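Local coordinates for aminotransferase, class V family protein (Trichomonas vaginalis, PDB 5F8V), which probably catalyses the pyridoxal-phosphate-dependent exchange of an amino group between O-phospho-L-serine and 2-oxoglutarate, a step of serine biosynthesis, at residues F151-N156 / L174-S179; Q165-V170 / I187-K192. All blocks are in the same frame, centred on the assembly; numbering follows the deposited sequence.

Contact 1: residues F151-N156 / L174-S179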
loop_
_atom_site.group_PDB
_atom_site.type_symbol
_atom_site.label_atom_id
_atom_site.label_comp_id
_atom_site.label_asym_id
_atom_site.label_seq_id
_atom_site.Cartn_x
_atom_site.Cartn_y
_atom_site.Cartn_z
ATOM N N PHE A 151 -9.119 24.320 -4.636
ATOM C CA PHE A 151 -8.568 24.936 -3.439
ATOM C C PHE A 151 -8.173 23.781 -2.518
ATOM O O PHE A 151 -9.041 23.083 -1.991
ATOM C CB PHE A 151 -9.613 25.829 -2.768
ATOM C CG PHE A 151 -9.117 26.541 -1.542
ATOM C CD1 PHE A 151 -8.646 27.850 -1.623
ATOM C CD2 PHE A 151 -9.132 25.912 -0.297
ATOM C CE1 PHE A 151 -8.202 28.514 -0.490
ATOM C CE2 PHE A 151 -8.683 26.562 0.833
ATOM C CZ PHE A 151 -8.217 27.870 0.739
ATOM N N TYR A 152 -6.871 23.568 -2.357
ATOM C CA TYR A 152 -6.353 22.463 -1.553
ATOM C C TYR A 152 -6.038 22.942 -0.147
ATOM O O TYR A 152 -5.455 24.015 0.024
ATOM C CB TYR A 152 -5.092 21.879 -2.191
ATOM C CG TYR A 152 -4.518 20.703 -1.431
ATOM C CD1 TYR A 152 -3.769 20.891 -0.261
ATOM C CD2 TYR A 152 -4.725 19.396 -1.873
ATOM C CE1 TYR A 152 -3.261 19.818 0.444
ATOM C CE2 TYR A 152 -4.206 18.319 -1.177
ATOM C CZ TYR A 152 -3.476 18.539 -0.027
ATOM O OH TYR A 152 -2.970 17.482 0.660
ATOM N N TYR A 153 -6.405 22.141 0.854
ATOM C CA TYR A 153 -6.028 22.422 2.249
ATOM C C TYR A 153 -6.079 21.197 3.141
ATOM O O TYR A 153 -6.688 20.191 2.795
ATOM C CB TYR A 153 -6.896 23.532 2.847
ATOM C CG TYR A 153 -8.220 23.099 3.446
ATOM C CD1 TYR A 153 -9.320 22.824 2.640
ATOM C CD2 TYR A 153 -8.382 23.004 4.827
ATOM C CE1 TYR A 153 -10.545 22.444 3.192
ATOM C CE2 TYR A 153 -9.596 22.637 5.381
ATOM C CZ TYR A 153 -10.679 22.355 4.555
ATOM O OH TYR A 153 -11.876 21.996 5.124
ATOM N N CYS A 154 -5.440 21.319 4.297
ATOM C CA CYS A 154 -5.374 20.254 5.292
ATOM C C CYS A 154 -6.330 20.572 6.432
ATOM O O CYS A 154 -6.173 21.579 7.135
ATOM C CB CYS A 154 -3.959 20.127 5.832
ATOM S SG CYS A 154 -3.758 18.724 6.926
ATOM N N ASP A 155 -7.331 19.721 6.607
ATOM C CA ASP A 155 -8.353 19.976 7.616
ATOM C C ASP A 155 -7.791 19.904 9.037
ATOM O O ASP A 155 -8.246 20.637 9.905
ATOM C CB ASP A 155 -9.526 19.007 7.452
ATOM C CG ASP A 155 -10.807 19.547 8.039
ATOM O OD1 ASP A 155 -11.172 20.693 7.726
ATOM O OD2 ASP A 155 -11.453 18.824 8.813
ATOM N N ASN A 156 -6.806 19.032 9.266
ATOM C CA ASN A 156 -6.159 18.918 10.576
ATOM C C ASN A 156 -4.641 18.760 10.456
ATOM O O ASN A 156 -4.151 17.724 10.000
ATOM C CB ASN A 156 -6.766 17.755 11.374
ATOM C CG ASN A 156 -6.172 17.643 12.765
ATOM O OD1 ASN A 156 -6.433 18.473 13.636
ATOM N ND2 ASN A 156 -5.315 16.651 12.961
ATOM N N LEU A 174 -13.210 22.185 -3.152
ATOM C CA LEU A 174 -12.235 21.890 -2.103
ATOM C C LEU A 174 -11.614 20.526 -2.323
ATOM O O LEU A 174 -12.318 19.555 -2.654
ATOM C CB LEU A 174 -12.905 21.905 -0.730
ATOM C CG LEU A 174 -13.542 23.224 -0.278
ATOM C CD1 LEU A 174 -14.450 22.970 0.914
ATOM C CD2 LEU A 174 -12.487 24.269 0.052
ATOM N N ILE A 175 -10.300 20.455 -2.142
ATOM C CA ILE A 175 -9.604 19.180 -2.037
ATOM C C ILE A 175 -8.963 19.153 -0.655
ATOM O O ILE A 175 -8.095 19.980 -0.367
ATOM C CB ILE A 175 -8.554 18.991 -3.143
ATOM C CG1 ILE A 175 -9.262 18.986 -4.508
ATOM C CG2 ILE A 175 -7.787 17.696 -2.904
ATOM C CD1 ILE A 175 -8.409 18.614 -5.689
ATOM N N ILE A 176 -9.393 18.205 0.178
ATOM C CA ILE A 176 -9.137 18.255 1.604
ATOM C C ILE A 176 -8.336 17.036 2.078
ATOM O O ILE A 176 -8.768 15.884 1.904
ATOM C CB ILE A 176 -10.452 18.366 2.421
ATOM C CG1 ILE A 176 -11.427 19.359 1.761
ATOM C CG2 ILE A 176 -10.147 18.757 3.855
ATOM C CD1 ILE A 176 -12.667 19.681 2.566
ATOM N N ASP A 177 -7.174 17.292 2.678
ATOM C CA ASP A 177 -6.422 16.233 3.376
ATOM C C ASP A 177 -6.996 16.093 4.775
ATOM O O ASP A 177 -6.781 16.959 5.638
ATOM C CB ASP A 177 -4.925 16.548 3.427
ATOM C CG ASP A 177 -4.089 15.431 4.079
ATOM O OD1 ASP A 177 -4.621 14.371 4.466
ATOM O OD2 ASP A 177 -2.874 15.627 4.196
ATOM N N MET A 178 -7.726 14.996 4.986
ATOM C CA MET A 178 -8.303 14.666 6.275
ATOM C C MET A 178 -7.612 13.465 6.905
ATOM O O MET A 178 -8.236 12.697 7.659
ATOM C CB MET A 178 -9.784 14.373 6.085
ATOM C CG MET A 178 -10.582 15.597 5.664
ATOM S SD MET A 178 -12.331 15.180 5.715
ATOM C CE MET A 178 -13.081 16.812 5.688
ATOM N N SER A 179 -6.324 13.302 6.617
ATOM C CA SER A 179 -5.604 12.103 7.070
ATOM C C SER A 179 -5.719 11.914 8.581
ATOM O O SER A 179 -6.113 10.838 9.048
ATOM C CB SER A 179 -4.153 12.137 6.605
ATOM O OG SER A 179 -4.085 11.843 5.216
HETATM O O HOH W 1 -1.739 18.045 2.977
HETATM O O HOH W 2 -5.786 15.921 8.253
#
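Y153 and I176 lie alongside each other on adjacent parallel strands, 151-154 and 174-177, in the central mixed sheet of the large domain of a fold-type I aminotransferase. The assignment rests on four in-register pairs, from F151 with L174 to C154 with D177, and on strand axes only 20° apart. I175 binds both ways: its N donates to F151 O (2.9 Å), and its O accepts from Y153 N (3.0 Å). Y153 O then takes D177 N, and D155 N closes the run on D177 O.

On one face, I176 CG2 sits over the Y153 ring, 4.0 Å from the centroid, a CH-pi contact displaced toward the rim. I176 CG1 meets Y153 CE1 at 3.5 Å. This overlap follows from chi1 of Y153 (86°), which sets CG between the backbone N and carbonyl carbon and swings the ring end toward the neighbouring strand. L174 CD2 continues the apolar surface to F151 CD2. The Y153 hydroxyl donates to D155 OD1 (3.0 Å) from above the carboxylate plane, while D155 OD2 is held by R185 and N181.

The other face carries Y152, I175 and D177. I175 CG2 approaches Y152 CD2 obliquely, and F82 of helix 78-89 packs on Y152 and D177. A water at the ring edge, in its plane, joins Y152 OH to D177 OD2. That oxygen also lies close to the pyridine nitrogen N1 of the lysine-pyridoxal-phosphate adduct at position 202, consistent with the aspartate that faces the cofactor pyridine in this fold type. The D177 carboxylate is held in turn by an Asx turn, in which OD1 accepts S179 N (2.9 Å) from above the carboxylate plane; the same oxygen takes S179 OG (2.7 Å) on its syn lone pair.

Contact 2: residues Q165-V170 / I187-K192; sequences QQFPDV and ITQWEK
Around the F167 ring, Q189 O and K192 CD lie at the edge, near its plane, whereas T188 O and I187 CG2 come in obliquely. One face is overlaid by a water oxygen 3.7 Å above the plane, offset toward the rim. The nearest approach is F167 CE2 to T188 O (3.2 Å), and CZ touches I187 CG2 at 3.6 Å, the two side chains crossing at about a right angle. With chi2 at -10° the ring lies almost in the plane of CA, CB and CG, which presents its CD2-CE2 side to the two carbonyls. The same I187 CG2 also covers part of one face of the W190 indole, so a single methyl serves both aromatic groups.

Both segments are connecting loops of the large-domain sheet: 165-170 runs toward strand 174-177, and the loop at 187-192 leads directly into the adjacent parallel strand 193-199. The second loop ends in a 3-10 turn at 190-192, where K192 N donates to Q189 O (3.1 Å). Inward, F167 packs on Y153, L174, I176 and M178, placing its ring between loop 187-192 and the sheet.

No direct hydrogen bond crosses the two segments; the polar link runs through two waters and one long salt bridge. The water over the ring accepts from F167 N and donates to Q189 OE1 (2.8 Å). Farther along, the K192 chain is extended until its last torsion, where chi4 of -69° bends the ammonium end. K192 CD passes 3.9 Å from P168 O, and NZ forms the salt bridge with D169 OD1 (3.5 Å). A second water donates to P168 O and accepts from V170 N, with a further, weak bond from K192 NZ.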
loop_
_atom_site.group_PDB
_atom_site.type_symbol
_atom_site.label_atom_id
_atom_site.label_comp_id
_atom_site.label_asym_id
_atom_site.label_seq_id
_atom_site.Cartn_x
_atom_site.Cartn_y
_atom_site.Cartn_z
ATOM N N GLN A 165 -12.761 24.246 12.038
ATOM C CA GLN A 165 -14.064 23.869 12.602
ATOM C C GLN A 165 -15.126 23.641 11.512
ATOM O O GLN A 165 -16.023 22.818 11.689
ATOM C CB GLN A 165 -14.538 24.913 13.618
ATOM C CG GLN A 165 -13.585 25.052 14.797
ATOM C CD GLN A 165 -14.180 25.810 15.972
ATOM O OE1 GLN A 165 -14.925 26.775 15.792
ATOM N NE2 GLN A 165 -13.847 25.378 17.189
ATOM N N GLN A 166 -15.013 24.371 10.402
ATOM C CA GLN A 166 -15.907 24.225 9.244
ATOM C C GLN A 166 -15.112 24.401 7.952
ATOM O O GLN A 166 -14.015 24.959 7.979
ATOM C CB GLN A 166 -17.047 25.250 9.322
ATOM C CG GLN A 166 -16.613 26.701 9.144
ATOM C CD GLN A 166 -17.553 27.696 9.804
ATOM O OE1 GLN A 166 -18.243 28.462 9.128
ATOM N NE2 GLN A 166 -17.578 27.693 11.133
ATOM N N PHE A 167 -15.650 23.928 6.827
ATOM C CA PHE A 167 -14.959 24.065 5.536
ATOM C C PHE A 167 -14.829 25.548 5.159
ATOM O O PHE A 167 -15.724 26.333 5.460
ATOM C CB PHE A 167 -15.701 23.338 4.403
ATOM C CG PHE A 167 -15.740 21.827 4.526
ATOM C CD1 PHE A 167 -14.972 21.121 5.465
ATOM C CD2 PHE A 167 -16.544 21.098 3.655
ATOM C CE1 PHE A 167 -15.038 19.743 5.536
ATOM C CE2 PHE A 167 -16.600 19.716 3.722
ATOM C CZ PHE A 167 -15.851 19.039 4.662
ATOM N N PRO A 168 -13.707 25.933 4.515
ATOM C CA PRO A 168 -13.604 27.291 3.980
ATOM C C PRO A 168 -14.663 27.592 2.912
ATOM O O PRO A 168 -15.198 26.669 2.282
ATOM C CB PRO A 168 -12.209 27.324 3.346
ATOM C CG PRO A 168 -11.454 26.226 3.996
ATOM C CD PRO A 168 -12.471 25.166 4.285
ATOM N N ASP A 169 -14.952 28.880 2.743
ATOM C CA ASP A 169 -15.833 29.377 1.695
ATOM C C ASP A 169 -14.976 29.985 0.582
ATOM O O ASP A 169 -14.420 31.072 0.739
ATOM C CB ASP A 169 -16.789 30.421 2.286
ATOM C CG ASP A 169 -17.848 30.886 1.301
ATOM O OD1 ASP A 169 -18.165 30.140 0.342
ATOM O OD2 ASP A 169 -18.385 31.998 1.505
ATOM N N VAL A 170 -14.845 29.255 -0.524
ATOM C CA VAL A 170 -14.082 29.711 -1.682
ATOM C C VAL A 170 -14.778 29.263 -2.967
ATOM O O VAL A 170 -15.543 28.290 -2.949
ATOM C CB VAL A 170 -12.622 29.189 -1.678
ATOM C CG1 VAL A 170 -11.850 29.751 -0.491
ATOM C CG2 VAL A 170 -12.568 27.669 -1.700
ATOM N N ILE A 187 -19.210 14.972 8.302
ATOM C CA ILE A 187 -18.872 15.885 7.223
ATOM C C ILE A 187 -20.188 16.385 6.631
ATOM O O ILE A 187 -21.054 15.580 6.308
ATOM C CB ILE A 187 -18.012 15.184 6.147
ATOM C CG1 ILE A 187 -16.611 14.880 6.708
ATOM C CG2 ILE A 187 -17.897 16.047 4.898
ATOM C CD1 ILE A 187 -15.771 13.964 5.834
ATOM N N THR A 188 -20.325 17.706 6.518
ATOM C CA THR A 188 -21.449 18.356 5.832
ATOM C C THR A 188 -20.913 19.235 4.696
ATOM O O THR A 188 -19.695 19.297 4.453
ATOM C CB THR A 188 -22.270 19.231 6.806
ATOM O OG1 THR A 188 -21.424 20.242 7.374
ATOM C CG2 THR A 188 -22.870 18.382 7.919
ATOM N N GLN A 189 -21.831 19.893 3.990
ATOM C CA GLN A 189 -21.495 20.810 2.905
ATOM C C GLN A 189 -20.724 20.105 1.786
ATOM O O GLN A 189 -19.701 20.598 1.303
ATOM C CB GLN A 189 -20.725 22.033 3.430
ATOM C CG GLN A 189 -21.431 22.817 4.530
ATOM C CD GLN A 189 -20.641 24.058 4.921
ATOM O OE1 GLN A 189 -19.469 23.969 5.286
ATOM N NE2 GLN A 189 -21.271 25.226 4.822
ATOM N N TRP A 190 -21.233 18.948 1.378
ATOM C CA TRP A 190 -20.649 18.175 0.277
ATOM C C TRP A 190 -20.593 18.952 -1.047
ATOM O O TRP A 190 -19.684 18.742 -1.849
ATOM C CB TRP A 190 -21.395 16.841 0.089
ATOM C CG TRP A 190 -21.177 15.877 1.222
ATOM C CD1 TRP A 190 -22.007 15.657 2.282
ATOM C CD2 TRP A 190 -20.045 15.024 1.417
ATOM N NE1 TRP A 190 -21.464 14.722 3.122
ATOM C CE2 TRP A 190 -20.263 14.311 2.612
ATOM C CE3 TRP A 190 -18.867 14.790 0.693
ATOM C CZ2 TRP A 190 -19.345 13.378 3.106
ATOM C CZ3 TRP A 190 -17.955 13.861 1.177
ATOM C CH2 TRP A 190 -18.198 13.167 2.373
ATOM N N GLU A 191 -21.539 19.873 -1.255
ATOM C CA GLU A 191 -21.523 20.767 -2.422
ATOM C C GLU A 191 -20.223 21.579 -2.629
ATOM O O GLU A 191 -19.950 22.010 -3.748
ATOM C CB GLU A 191 -22.739 21.722 -2.411
ATOM C CG GLU A 191 -22.744 22.816 -1.337
ATOM C CD GLU A 191 -23.331 22.385 0.002
ATOM O OE1 GLU A 191 -23.625 21.186 0.197
ATOM O OE2 GLU A 191 -23.497 23.257 0.874
ATOM N N LYS A 192 -19.457 21.797 -1.558
ATOM C CA LYS A 192 -18.166 22.513 -1.624
ATOM C C LYS A 192 -16.976 21.644 -2.029
ATOM O O LYS A 192 -15.879 22.177 -2.277
ATOM C CB LYS A 192 -17.826 23.115 -0.250
ATOM C CG LYS A 192 -18.840 24.086 0.311
ATOM C CD LYS A 192 -18.434 24.527 1.709
ATOM C CE LYS A 192 -19.320 25.656 2.210
ATOM N NZ LYS A 192 -19.092 26.929 1.475
HETATM O O HOH W 3 -18.224 22.387 7.220
HETATM O O HOH W 4 -16.215 26.509 -0.407
#

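Overall arrangement
Contact 1 is buried, its centre about 9 Å from that of the chain, whereas contact 2 is a surface contact with its centre about 17 Å out; the centres of the two contacts lie about 11 Å apart. Their segments alternate along the chain, and each loop of contact 2 leads toward a strand of the sheet. The chemistry follows the location: direct backbone hydrogen bonds join the strands of contact 1, while waters and one long salt bridge link the loops of contact 2. The contacts also touch, with L174 N probably hydrogen-bonded to K192 O (2.8 Å). F167 adds to the face that carries Y153 and I176, M178 CE packing 3.5 Å from F167 CE1, away from the face that carries D177.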